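Local atomic coordinates of GH62 arabinofuranosidase (Podospora anserina, PDB entry 4N4B), a protein that removes terminal non-reducing alpha-L-arabinofuranosyl residues from alpha-L-arabinosides, and is probably involved in breaking down xylan in plant biomass. Residues Gly57-Phe62 / Phe76-Trp81; Asn72-Thr77 / Phe89-Gln94; Thr51-Asn56 / Pro105-Phe110; Ile305-Gln310 / Gly328-Asn333. One frame throughout, in Å; residues are numbered along the deposited sequence.

Contact 1 (Gly57-Phe62 / Phe76-Trp81)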
# COMPACT_ATOMS: atom_id res chain seq x y z
N GLY A 57 0.50 -19.81 -6.51
CA GLY A 57 0.59 -19.47 -7.92
C GLY A 57 -0.43 -18.47 -8.44
O GLY A 57 -0.24 -17.92 -9.54
N THR A 58 -1.44 -18.17 -7.63
CA THR A 58 -2.47 -17.26 -8.03
C THR A 58 -2.23 -15.90 -7.20
O THR A 58 -2.30 -15.84 -6.02
CB THR A 58 -3.89 -17.71 -7.77
OG1 THR A 58 -4.10 -18.88 -8.61
CG2 THR A 58 -4.91 -16.71 -8.16
N HIS A 59 -2.09 -14.82 -8.01
CA HIS A 59 -2.04 -13.46 -7.41
C HIS A 59 -3.43 -12.90 -7.30
O HIS A 59 -4.27 -13.04 -8.16
CB HIS A 59 -1.28 -12.50 -8.36
CG HIS A 59 0.16 -12.84 -8.55
ND1 HIS A 59 0.57 -13.69 -9.57
CD2 HIS A 59 1.34 -12.48 -7.89
CE1 HIS A 59 1.89 -13.81 -9.54
NE2 HIS A 59 2.39 -13.10 -8.55
N HIS A 60 -3.68 -12.25 -6.18
CA HIS A 60 -4.90 -11.53 -5.89
C HIS A 60 -4.52 -10.07 -5.63
O HIS A 60 -3.70 -9.80 -4.75
CB HIS A 60 -5.55 -12.11 -4.57
CG HIS A 60 -6.03 -13.53 -4.77
ND1 HIS A 60 -5.30 -14.66 -4.52
CD2 HIS A 60 -7.22 -13.87 -5.21
CE1 HIS A 60 -6.10 -15.71 -4.80
NE2 HIS A 60 -7.25 -15.25 -5.25
N VAL A 61 -5.15 -9.17 -6.40
CA VAL A 61 -4.87 -7.72 -6.30
C VAL A 61 -6.08 -7.01 -6.06
O VAL A 61 -7.13 -7.15 -6.68
CB VAL A 61 -4.16 -7.23 -7.58
CG1 VAL A 61 -3.77 -5.76 -7.43
CG2 VAL A 61 -2.92 -8.04 -7.87
N PHE A 62 -5.97 -5.97 -5.14
CA PHE A 62 -6.98 -4.93 -5.03
C PHE A 62 -6.29 -3.59 -5.27
O PHE A 62 -5.17 -3.40 -4.88
CB PHE A 62 -7.71 -4.91 -3.65
CG PHE A 62 -8.34 -6.23 -3.32
CD1 PHE A 62 -7.60 -7.33 -2.86
CD2 PHE A 62 -9.68 -6.35 -3.42
CE1 PHE A 62 -8.28 -8.54 -2.60
CE2 PHE A 62 -10.35 -7.55 -3.11
CZ PHE A 62 -9.61 -8.61 -2.66
N PHE A 76 -8.76 -7.86 -9.06
CA PHE A 76 -8.40 -8.70 -10.20
C PHE A 76 -7.39 -9.72 -9.79
O PHE A 76 -6.71 -9.63 -8.76
CB PHE A 76 -7.99 -7.86 -11.41
CG PHE A 76 -6.84 -6.92 -11.18
CD1 PHE A 76 -7.08 -5.67 -10.59
CD2 PHE A 76 -5.54 -7.26 -11.52
CE1 PHE A 76 -5.99 -4.79 -10.37
CE2 PHE A 76 -4.51 -6.35 -11.29
CZ PHE A 76 -4.74 -5.15 -10.71
N THR A 77 -7.17 -10.75 -10.65
CA THR A 77 -6.39 -11.93 -10.32
C THR A 77 -5.73 -12.54 -11.53
O THR A 77 -6.29 -12.39 -12.62
CB THR A 77 -7.29 -12.93 -9.58
OG1 THR A 77 -6.54 -14.12 -9.21
CG2 THR A 77 -8.50 -13.31 -10.35
N PHE A 78 -4.59 -13.14 -11.37
CA PHE A 78 -3.86 -13.69 -12.49
C PHE A 78 -2.79 -14.57 -11.91
O PHE A 78 -2.32 -14.35 -10.87
CB PHE A 78 -3.19 -12.56 -13.35
CG PHE A 78 -2.43 -11.56 -12.54
CD1 PHE A 78 -3.09 -10.48 -12.01
CD2 PHE A 78 -1.11 -11.71 -12.27
CE1 PHE A 78 -2.43 -9.56 -11.23
CE2 PHE A 78 -0.46 -10.81 -11.48
CZ PHE A 78 -1.13 -9.73 -10.93
N ALA A 79 -2.39 -15.55 -12.70
CA ALA A 79 -1.28 -16.38 -12.35
C ALA A 79 0.06 -15.73 -12.79
O ALA A 79 0.62 -15.00 -12.08
CB ALA A 79 -1.46 -17.78 -12.92
N ASP A 80 0.53 -16.00 -14.00
CA ASP A 80 1.72 -15.36 -14.52
C ASP A 80 1.48 -13.86 -14.64
O ASP A 80 0.44 -13.45 -14.99
CB ASP A 80 1.99 -15.84 -15.94
CG ASP A 80 2.34 -17.26 -16.02
OD1 ASP A 80 2.84 -17.84 -15.06
OD2 ASP A 80 2.21 -17.77 -17.13
N TRP A 81 2.51 -13.10 -14.37
CA TRP A 81 2.42 -11.61 -14.62
C TRP A 81 2.03 -11.20 -16.00
O TRP A 81 1.34 -10.21 -16.23
CB TRP A 81 3.76 -10.95 -14.29
CG TRP A 81 4.18 -10.98 -12.90
CD1 TRP A 81 3.52 -11.57 -11.79
CD2 TRP A 81 5.39 -10.43 -12.38
NE1 TRP A 81 4.24 -11.33 -10.68
CE2 TRP A 81 5.41 -10.68 -10.98
CE3 TRP A 81 6.51 -9.78 -12.96
CZ2 TRP A 81 6.44 -10.24 -10.19
CZ3 TRP A 81 7.53 -9.38 -12.14
CH2 TRP A 81 7.47 -9.59 -10.77
O HOH W 1 5.08 -13.50 -8.25
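Phe78 O takes two donors from a single histidine: His59 N at 2.9 Å and His59 ND1 at 3.2 Å. The two arrive on opposite faces of the carbonyl plane, and the acceptor lies in the plane of the imidazole. With CG folded back beside its own backbone N (chi1 -65°), the ring sits close enough for ND1 to share the carbonyl; a second, weak bond runs from ND1 to Ala79 O. The ND1 bonds should limit rotation of the ring, and His59 NE2 meets a water 2.7 Å away. His59 O is held in the same manner, by Phe78 N and by the hydroxyl of Thr77, whose OG1 donates at 2.7 Å, again from opposite faces. Two CH-pi contacts join the strands on the face that carries the phenyl rings: His59 CB stands over a face of the Phe78 ring, 3.9 Å from its centroid, and Val61 CB does the same over Phe76. The His59 and Phe78 rings are nearly parallel but slid apart, so they hardly overlap, while the indole of Trp81 approaches His59 at a slant and completes an aromatic cluster. Val61 CG1 reaches Phe76 CZ at 3.5 Å, and CG2 turns to Phe78. Antiparallel pairing of strands 58-67 and 70-78 of this kind is the central hairpin of a four-stranded beta-propeller blade.

Contact 2 (Asn72-Thr77 / Phe89-Gln94)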
# COMPACT_ATOMS: atom_id res chain seq x y z
N ASN A 72 -12.80 4.60 -6.16
CA ASN A 72 -13.37 3.40 -5.60
C ASN A 72 -12.35 2.26 -5.78
O ASN A 72 -11.25 2.49 -5.92
CB ASN A 72 -14.79 3.16 -6.20
CG ASN A 72 -15.71 2.30 -5.32
OD1 ASN A 72 -15.59 1.13 -5.35
ND2 ASN A 72 -16.68 2.87 -4.70
N LEU A 73 -12.83 1.02 -5.63
CA LEU A 73 -11.95 -0.13 -5.55
C LEU A 73 -12.20 -1.21 -6.59
O LEU A 73 -13.30 -1.44 -6.96
CB LEU A 73 -12.01 -0.76 -4.15
CG LEU A 73 -11.60 0.15 -3.00
CD1 LEU A 73 -11.74 -0.60 -1.70
CD2 LEU A 73 -10.15 0.58 -3.10
N VAL A 74 -11.14 -1.87 -7.01
CA VAL A 74 -11.27 -2.96 -7.98
C VAL A 74 -10.44 -4.16 -7.52
O VAL A 74 -9.43 -3.98 -6.92
CB VAL A 74 -10.88 -2.49 -9.41
CG1 VAL A 74 -9.37 -2.13 -9.52
CG2 VAL A 74 -11.24 -3.52 -10.48
N TYR A 75 -10.94 -5.36 -7.85
CA TYR A 75 -10.23 -6.66 -7.62
C TYR A 75 -9.91 -7.30 -8.96
O TYR A 75 -10.73 -7.28 -9.90
CB TYR A 75 -11.17 -7.60 -6.87
CG TYR A 75 -10.66 -9.02 -6.72
CD1 TYR A 75 -9.58 -9.35 -5.96
CD2 TYR A 75 -11.29 -10.04 -7.45
CE1 TYR A 75 -9.11 -10.62 -5.90
CE2 TYR A 75 -10.88 -11.37 -7.37
CZ TYR A 75 -9.81 -11.65 -6.63
OH TYR A 75 -9.34 -12.98 -6.52
N PHE A 76 -8.76 -7.86 -9.06
CA PHE A 76 -8.40 -8.70 -10.20
C PHE A 76 -7.39 -9.72 -9.79
O PHE A 76 -6.71 -9.63 -8.76
CB PHE A 76 -7.99 -7.86 -11.41
CG PHE A 76 -6.84 -6.92 -11.18
CD1 PHE A 76 -7.08 -5.67 -10.59
CD2 PHE A 76 -5.54 -7.26 -11.52
CE1 PHE A 76 -5.99 -4.79 -10.37
CE2 PHE A 76 -4.51 -6.35 -11.29
CZ PHE A 76 -4.74 -5.15 -10.71
N THR A 77 -7.17 -10.75 -10.65
CA THR A 77 -6.39 -11.93 -10.32
C THR A 77 -5.73 -12.54 -11.53
O THR A 77 -6.29 -12.39 -12.62
CB THR A 77 -7.29 -12.93 -9.58
OG1 THR A 77 -6.54 -14.12 -9.21
CG2 THR A 77 -8.50 -13.31 -10.35
N PHE A 89 -11.55 -7.09 -14.52
CA PHE A 89 -11.73 -6.22 -13.37
C PHE A 89 -13.09 -6.51 -12.70
O PHE A 89 -14.09 -6.54 -13.36
CB PHE A 89 -11.73 -4.75 -13.82
CG PHE A 89 -10.36 -4.15 -13.94
CD1 PHE A 89 -9.23 -4.86 -13.77
CD2 PHE A 89 -10.26 -2.84 -14.26
CE1 PHE A 89 -8.01 -4.27 -13.91
CE2 PHE A 89 -9.05 -2.23 -14.41
CZ PHE A 89 -7.92 -2.95 -14.23
N TYR A 90 -13.07 -6.74 -11.41
CA TYR A 90 -14.27 -6.89 -10.62
C TYR A 90 -14.39 -5.71 -9.68
O TYR A 90 -13.69 -5.59 -8.80
CB TYR A 90 -14.30 -8.22 -9.84
CG TYR A 90 -14.19 -9.44 -10.73
CD1 TYR A 90 -15.28 -9.94 -11.32
CD2 TYR A 90 -13.00 -10.01 -11.01
CE1 TYR A 90 -15.20 -11.04 -12.17
CE2 TYR A 90 -12.91 -11.11 -11.85
CZ TYR A 90 -14.03 -11.61 -12.41
OH TYR A 90 -13.87 -12.69 -13.27
N TYR A 91 -15.30 -4.84 -10.00
CA TYR A 91 -15.46 -3.60 -9.28
C TYR A 91 -16.21 -3.82 -7.96
O TYR A 91 -17.25 -4.39 -7.91
CB TYR A 91 -16.21 -2.60 -10.18
CG TYR A 91 -15.39 -2.19 -11.42
CD1 TYR A 91 -14.36 -1.31 -11.31
CD2 TYR A 91 -15.68 -2.69 -12.67
CE1 TYR A 91 -13.61 -0.97 -12.38
CE2 TYR A 91 -14.92 -2.32 -13.76
CZ TYR A 91 -13.90 -1.44 -13.62
OH TYR A 91 -13.18 -1.06 -14.71
N LEU A 92 -15.61 -3.36 -6.89
CA LEU A 92 -16.15 -3.64 -5.57
C LEU A 92 -17.37 -2.81 -5.22
O LEU A 92 -18.03 -3.10 -4.27
CB LEU A 92 -15.08 -3.52 -4.48
CG LEU A 92 -13.84 -4.40 -4.62
CD1 LEU A 92 -13.13 -4.45 -3.27
CD2 LEU A 92 -14.20 -5.85 -5.06
N ASP A 93 -17.69 -1.84 -6.06
CA ASP A 93 -18.97 -1.14 -5.87
C ASP A 93 -20.17 -2.03 -6.13
O ASP A 93 -21.28 -1.63 -5.79
CB ASP A 93 -19.05 0.18 -6.62
CG ASP A 93 -19.06 0.07 -8.11
OD1 ASP A 93 -19.15 -1.04 -8.65
OD2 ASP A 93 -18.96 1.13 -8.79
N GLN A 94 -19.95 -3.25 -6.67
CA GLN A 94 -21.00 -4.24 -6.84
C GLN A 94 -21.20 -5.08 -5.60
O GLN A 94 -22.22 -5.79 -5.52
CB GLN A 94 -20.66 -5.14 -8.05
CG GLN A 94 -20.44 -4.35 -9.34
CD GLN A 94 -21.62 -3.49 -9.71
OE1 GLN A 94 -21.66 -2.21 -9.62
NE2 GLN A 94 -22.62 -4.17 -10.10
O HOH W 2 -15.65 -0.10 -7.84
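Tyr75 and Tyr90 form the hydrogen-bonded pair by which the short strand 90-91 is added to the outer edge of a beta-propeller blade, antiparallel to strand 70-78. The backbone bonds are nearly straight: Tyr75 N to Tyr90 O at 2.9 Å, Tyr90 N to Tyr75 O at 2.8 Å, and Leu92 N to Leu73 O at 3.0 Å, the last just where the strand gives way to a 3-10 turn. Apolar packing occupies both faces. On one, Val74 CG2, anti to its backbone N, fits 3.6 Å from Phe89 CB and also meets Tyr91 CD1; the hydroxyl of Tyr91 is bound by Asp40. On the other, Leu92 CD2 touches Tyr75 CB, and the two tyrosine rings meet through their CD2 atoms. Among the aromatics, Phe89 CE1 stands over a face of the Phe76 ring, 3.7 Å from Phe76 CD1, with the two side chains running side by side and their planes 38° apart. Polar links gather at the far end, where Asp93 turns its carboxylate to Arg42 in a salt bridge. There one water donates to both Asn72 OD1 and Leu73 O, 2.8 Å each, and accepts from Asp93 N at 3.2 Å.

Contact 3 (Thr51-Asn56 / Pro105-Phe110)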
# COMPACT_ATOMS: atom_id res chain seq x y z
N THR A 51 -2.70 -3.51 -3.45
CA THR A 51 -2.33 -4.55 -2.42
C THR A 51 -2.34 -5.84 -3.16
O THR A 51 -3.19 -6.12 -3.99
CB THR A 51 -3.34 -4.48 -1.27
OG1 THR A 51 -2.96 -5.46 -0.25
CG2 THR A 51 -4.73 -4.77 -1.61
N ILE A 52 -1.34 -6.70 -2.84
CA ILE A 52 -1.17 -7.96 -3.61
C ILE A 52 -0.65 -9.06 -2.72
O ILE A 52 0.34 -8.93 -2.01
CB ILE A 52 -0.22 -7.69 -4.81
CG1 ILE A 52 -0.01 -8.97 -5.58
CG2 ILE A 52 1.06 -7.03 -4.40
CD1 ILE A 52 0.60 -8.77 -6.94
N ILE A 53 -1.27 -10.20 -2.92
CA ILE A 53 -0.88 -11.48 -2.28
C ILE A 53 -0.88 -12.54 -3.34
O ILE A 53 -1.42 -12.44 -4.38
CB ILE A 53 -1.73 -11.83 -1.04
CG1 ILE A 53 -3.11 -12.13 -1.46
CG2 ILE A 53 -1.67 -10.78 0.02
CD1 ILE A 53 -4.00 -12.68 -0.35
N LEU A 54 -0.12 -13.60 -3.00
CA LEU A 54 0.13 -14.75 -3.87
C LEU A 54 -0.21 -16.00 -3.08
O LEU A 54 0.30 -16.22 -2.02
CB LEU A 54 1.57 -14.77 -4.35
CG LEU A 54 2.01 -15.92 -5.25
CD1 LEU A 54 1.18 -16.00 -6.47
CD2 LEU A 54 3.47 -15.77 -5.62
N ILE A 55 -1.13 -16.77 -3.61
CA ILE A 55 -1.60 -18.05 -2.93
C ILE A 55 -1.43 -19.15 -4.00
O ILE A 55 -2.14 -19.22 -4.98
CB ILE A 55 -3.03 -17.96 -2.52
CG1 ILE A 55 -3.28 -16.73 -1.58
CG2 ILE A 55 -3.46 -19.27 -1.84
CD1 ILE A 55 -4.72 -16.51 -1.24
N ASN A 56 -0.44 -19.98 -3.76
CA ASN A 56 -0.17 -21.16 -4.60
C ASN A 56 -0.20 -20.85 -6.12
O ASN A 56 -0.93 -21.51 -6.89
CB ASN A 56 -1.12 -22.28 -4.16
CG ASN A 56 -0.78 -22.79 -2.76
OD1 ASN A 56 0.37 -22.75 -2.35
ND2 ASN A 56 -1.78 -23.11 -2.00
N PRO A 105 -6.44 0.23 -0.81
CA PRO A 105 -6.74 -0.97 -0.05
C PRO A 105 -5.50 -1.72 0.43
O PRO A 105 -4.39 -1.63 -0.12
CB PRO A 105 -7.51 -1.79 -1.01
CG PRO A 105 -6.87 -1.49 -2.33
CD PRO A 105 -6.48 -0.02 -2.29
N GLN A 106 -5.74 -2.55 1.46
CA GLN A 106 -4.77 -3.50 2.04
C GLN A 106 -5.55 -4.76 2.37
O GLN A 106 -6.53 -4.70 3.09
CB GLN A 106 -4.06 -2.97 3.28
CG GLN A 106 -3.07 -3.92 3.87
CD GLN A 106 -2.83 -3.67 5.36
OE1 GLN A 106 -3.70 -3.16 6.08
NE2 GLN A 106 -1.68 -4.14 5.81
N VAL A 107 -5.08 -5.91 1.84
CA VAL A 107 -5.73 -7.19 2.13
C VAL A 107 -4.87 -8.11 2.96
O VAL A 107 -3.70 -8.24 2.71
CB VAL A 107 -6.19 -7.88 0.83
CG1 VAL A 107 -5.07 -8.41 -0.02
CG2 VAL A 107 -7.22 -9.00 1.11
N PHE A 108 -5.51 -8.81 3.89
CA PHE A 108 -4.84 -9.86 4.69
C PHE A 108 -5.89 -10.76 5.29
O PHE A 108 -7.04 -10.39 5.50
CB PHE A 108 -3.92 -9.24 5.79
CG PHE A 108 -4.63 -8.35 6.73
CD1 PHE A 108 -5.19 -8.76 7.91
CD2 PHE A 108 -4.69 -6.97 6.45
CE1 PHE A 108 -5.85 -7.89 8.76
CE2 PHE A 108 -5.39 -6.10 7.27
CZ PHE A 108 -5.97 -6.58 8.41
N TRP A 109 -5.43 -11.98 5.60
CA TRP A 109 -6.28 -12.94 6.38
C TRP A 109 -6.13 -12.65 7.85
O TRP A 109 -5.01 -12.59 8.34
CB TRP A 109 -5.76 -14.35 6.05
CG TRP A 109 -6.45 -15.49 6.78
CD1 TRP A 109 -5.82 -16.26 7.73
CD2 TRP A 109 -7.74 -15.96 6.59
NE1 TRP A 109 -6.70 -17.22 8.09
CE2 TRP A 109 -7.88 -17.11 7.46
CE3 TRP A 109 -8.77 -15.64 5.75
CZ2 TRP A 109 -9.01 -17.91 7.41
CZ3 TRP A 109 -9.95 -16.40 5.76
CH2 TRP A 109 -10.05 -17.51 6.65
N PHE A 110 -7.24 -12.49 8.55
CA PHE A 110 -7.15 -12.25 10.02
C PHE A 110 -7.52 -13.59 10.68
O PHE A 110 -8.71 -13.98 10.76
CB PHE A 110 -8.05 -11.14 10.44
CG PHE A 110 -7.87 -10.78 11.89
CD1 PHE A 110 -6.72 -10.21 12.34
CD2 PHE A 110 -8.90 -11.00 12.82
CE1 PHE A 110 -6.53 -9.90 13.67
CE2 PHE A 110 -8.72 -10.71 14.12
CZ PHE A 110 -7.54 -10.21 14.58
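The two flat peptide groups that flank Gln106 both meet Thr51: Pro105 O, in the group before it, is 3.2 Å from Thr51 CB, and the N-H of Val107, in the group after it, points at the threonine hydroxyl. Beside them Pro105 CG packs 4.0 Å from Thr51 CG2. This is a junction between two blades of a five-bladed beta-propeller. Strands 46-55 and 103-110 are the first strands of successive blades and belong to separate sheets; their parts 51-55 and 105-110 run roughly parallel, 28° apart. Between 51-56 and 105-110 there is no backbone-to-backbone hydrogen bond; the one hydrogen bond across is from Val107 N to Thr51 OG1, at 3.0 Å and nearly straight (164°). Thr51 holds OG1 opposite its backbone N (chi1 -178°), which carries the oxygen across to the neighbouring strand. The hydroxyl, used as an acceptor here, also has a weak bond with Glu287, so this buried oxygen links the junction to the last blade. Gln106 points away from Thr51, and its OE1 is held by the backbone N of Val168 in the following blade; its side chain is about 6 Å from a bound calcium ion. Further along, the strands diverge, and the contact dwindles to branched aliphatic side chains crossing at about a right angle, with Ile53 CG2 4.1 Å from Val107 CG1.

Contact 4 (Ile305-Gln310 / Gly328-Asn333)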
# COMPACT_ATOMS: atom_id res chain seq x y z
N ILE A 305 12.02 -10.44 -2.84
CA ILE A 305 11.12 -9.27 -2.86
C ILE A 305 10.72 -8.86 -4.30
O ILE A 305 11.60 -8.63 -5.11
CB ILE A 305 11.71 -8.11 -2.10
CG1 ILE A 305 11.83 -8.42 -0.63
CG2 ILE A 305 10.82 -6.85 -2.31
CD1 ILE A 305 12.65 -7.49 0.13
N ARG A 306 9.42 -8.80 -4.55
CA ARG A 306 8.90 -8.16 -5.74
C ARG A 306 7.82 -7.20 -5.22
O ARG A 306 7.11 -7.46 -4.21
CB ARG A 306 8.23 -9.21 -6.62
CG ARG A 306 9.19 -10.31 -7.18
CD ARG A 306 9.25 -11.48 -6.29
NE ARG A 306 8.01 -12.26 -6.41
CZ ARG A 306 7.49 -13.06 -5.48
NH1 ARG A 306 8.08 -13.25 -4.24
NH2 ARG A 306 6.39 -13.69 -5.78
N PHE A 307 7.73 -6.06 -5.87
CA PHE A 307 6.95 -4.90 -5.37
C PHE A 307 6.06 -4.44 -6.54
O PHE A 307 6.60 -4.03 -7.61
CB PHE A 307 7.87 -3.83 -4.88
CG PHE A 307 7.22 -2.60 -4.28
CD1 PHE A 307 6.80 -2.58 -2.95
CD2 PHE A 307 7.15 -1.41 -4.99
CE1 PHE A 307 6.30 -1.44 -2.36
CE2 PHE A 307 6.64 -0.27 -4.41
CZ PHE A 307 6.15 -0.26 -3.10
N MET A 308 4.74 -4.60 -6.46
CA MET A 308 3.83 -4.05 -7.44
C MET A 308 3.72 -2.58 -7.15
O MET A 308 3.45 -2.22 -6.01
CB MET A 308 2.49 -4.75 -7.37
CG MET A 308 1.70 -4.54 -8.64
SD MET A 308 0.06 -5.27 -8.54
CE MET A 308 -0.41 -5.40 -10.23
N TYR A 309 3.88 -1.73 -8.16
CA TYR A 309 3.89 -0.28 -7.97
C TYR A 309 3.14 0.41 -9.03
O TYR A 309 2.82 -0.13 -10.09
CB TYR A 309 5.32 0.22 -7.84
CG TYR A 309 6.01 0.31 -9.21
CD1 TYR A 309 6.51 -0.79 -9.88
CD2 TYR A 309 6.16 1.54 -9.84
CE1 TYR A 309 7.14 -0.71 -11.10
CE2 TYR A 309 6.82 1.65 -11.05
CZ TYR A 309 7.29 0.51 -11.65
OH TYR A 309 7.97 0.67 -12.89
N GLN A 310 2.88 1.69 -8.81
CA GLN A 310 2.27 2.56 -9.82
C GLN A 310 3.30 3.55 -10.36
O GLN A 310 4.12 4.11 -9.63
CB GLN A 310 1.06 3.29 -9.25
CG GLN A 310 1.35 4.28 -8.17
CD GLN A 310 0.11 4.96 -7.66
OE1 GLN A 310 -1.00 4.45 -7.68
NE2 GLN A 310 0.30 6.19 -7.13
N GLY A 328 2.94 -1.77 -12.59
CA GLY A 328 3.97 -2.71 -12.97
C GLY A 328 4.56 -3.36 -11.74
O GLY A 328 4.07 -3.21 -10.63
N PHE A 329 5.67 -4.05 -11.98
CA PHE A 329 6.40 -4.69 -10.87
C PHE A 329 7.84 -4.34 -10.95
O PHE A 329 8.44 -4.33 -12.05
CB PHE A 329 6.33 -6.26 -10.93
CG PHE A 329 4.94 -6.86 -10.87
CD1 PHE A 329 4.40 -7.10 -9.65
CD2 PHE A 329 4.18 -7.11 -11.96
CE1 PHE A 329 3.15 -7.73 -9.52
CE2 PHE A 329 2.91 -7.70 -11.83
CZ PHE A 329 2.46 -7.96 -10.57
N ILE A 330 8.46 -4.17 -9.80
CA ILE A 330 9.93 -4.19 -9.64
C ILE A 330 10.36 -5.42 -8.89
O ILE A 330 9.69 -5.81 -7.90
CB ILE A 330 10.53 -2.91 -9.04
CG1 ILE A 330 9.81 -2.46 -7.78
CG2 ILE A 330 10.54 -1.82 -10.14
CD1 ILE A 330 10.39 -1.22 -7.15
N ALA A 331 11.40 -6.06 -9.37
CA ALA A 331 12.01 -7.24 -8.74
C ALA A 331 13.36 -6.89 -8.22
O ALA A 331 14.18 -6.23 -8.82
CB ALA A 331 12.07 -8.42 -9.73
N HIS A 332 13.57 -7.29 -6.96
CA HIS A 332 14.79 -6.94 -6.24
C HIS A 332 16.00 -7.68 -6.76
O HIS A 332 15.97 -8.93 -6.64
CB HIS A 332 14.56 -7.19 -4.78
CG HIS A 332 15.67 -6.86 -3.87
ND1 HIS A 332 16.69 -5.95 -4.02
CD2 HIS A 332 15.87 -7.43 -2.64
CE1 HIS A 332 17.48 -6.00 -2.93
NE2 HIS A 332 16.97 -6.89 -2.09
N ASN A 333 16.98 -6.99 -7.31
CA ASN A 333 18.17 -7.56 -7.99
C ASN A 333 19.25 -8.02 -7.11
O ASN A 333 20.05 -8.86 -7.60
CB ASN A 333 18.78 -6.51 -9.07
CG ASN A 333 17.96 -6.55 -10.21
OD1 ASN A 333 17.23 -7.57 -10.45
ND2 ASN A 333 18.00 -5.56 -10.97
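Ile305-Gln310 and Gly328-Asn333 run antiparallel, at 146° between strand directions, in regular register: Phe307 with Ile330 and Tyr309 with Gly328 are hydrogen-bonded pairs, while Arg306 with Ala331 and Met308 with Phe329 are non-hydrogen-bonded ones. The strands belong to the last blade of the propeller, where strand 28-30 from the N-terminal part of the chain lies beside strand 326-332, the familiar way in which a propeller ring is closed. Phe307 is gripped both ways by Ile330, its N giving to Ile330 O at 2.8 Å and its O receiving Ile330 N at 2.9 Å, and beyond them His332 N bonds to Ile305 O. On the same face as Phe307, Ile330 lies alongside that residue, pointing the same way, its CG1 3.7 Å from Phe307 CB. Its CG2 branch meets the Tyr309 ring instead, 3.7 Å from CE1. That ring swings across the partner strand because CG sits between backbone N and carbonyl carbon (chi1 79°); its CD1 comes 3.5 Å from the O of Gly328, a residue with no side chain in the way, and its hydroxyl bonds to Ser30. Met308 and Phe329 occupy the other face. The methionine is extended throughout and passes obliquely across the phenyl ring: CG is 3.6 Å from Phe329 CE1, and SD makes an oblique Met-aromatic contact, 4.7 Å from the ring centroid.

In the fold
Following the chain from the N terminus, contact 3 opens first, at 51-56, and its loop closes only at 105-110, where the second blade begins. Contacts 1 and 2 both nest inside that loop. Contact 2 opens on strand 70-78, where contact 1 closes, and the two share Phe76 and Thr77; strand 46-55 is bonded along the remaining side of strand 58-67. Contact 4 follows in series, closing its own loop between 305-310 and 328-333, yet folds back onto the start: Phe329 stacks on Trp81 of contact 1 and touches Ile52 of 51-56. Contacts 1 and 2 thus pair three of the blade's four strands; contact 3 ties it to the second blade, and contact 4 belongs to the closing blade that packs on it.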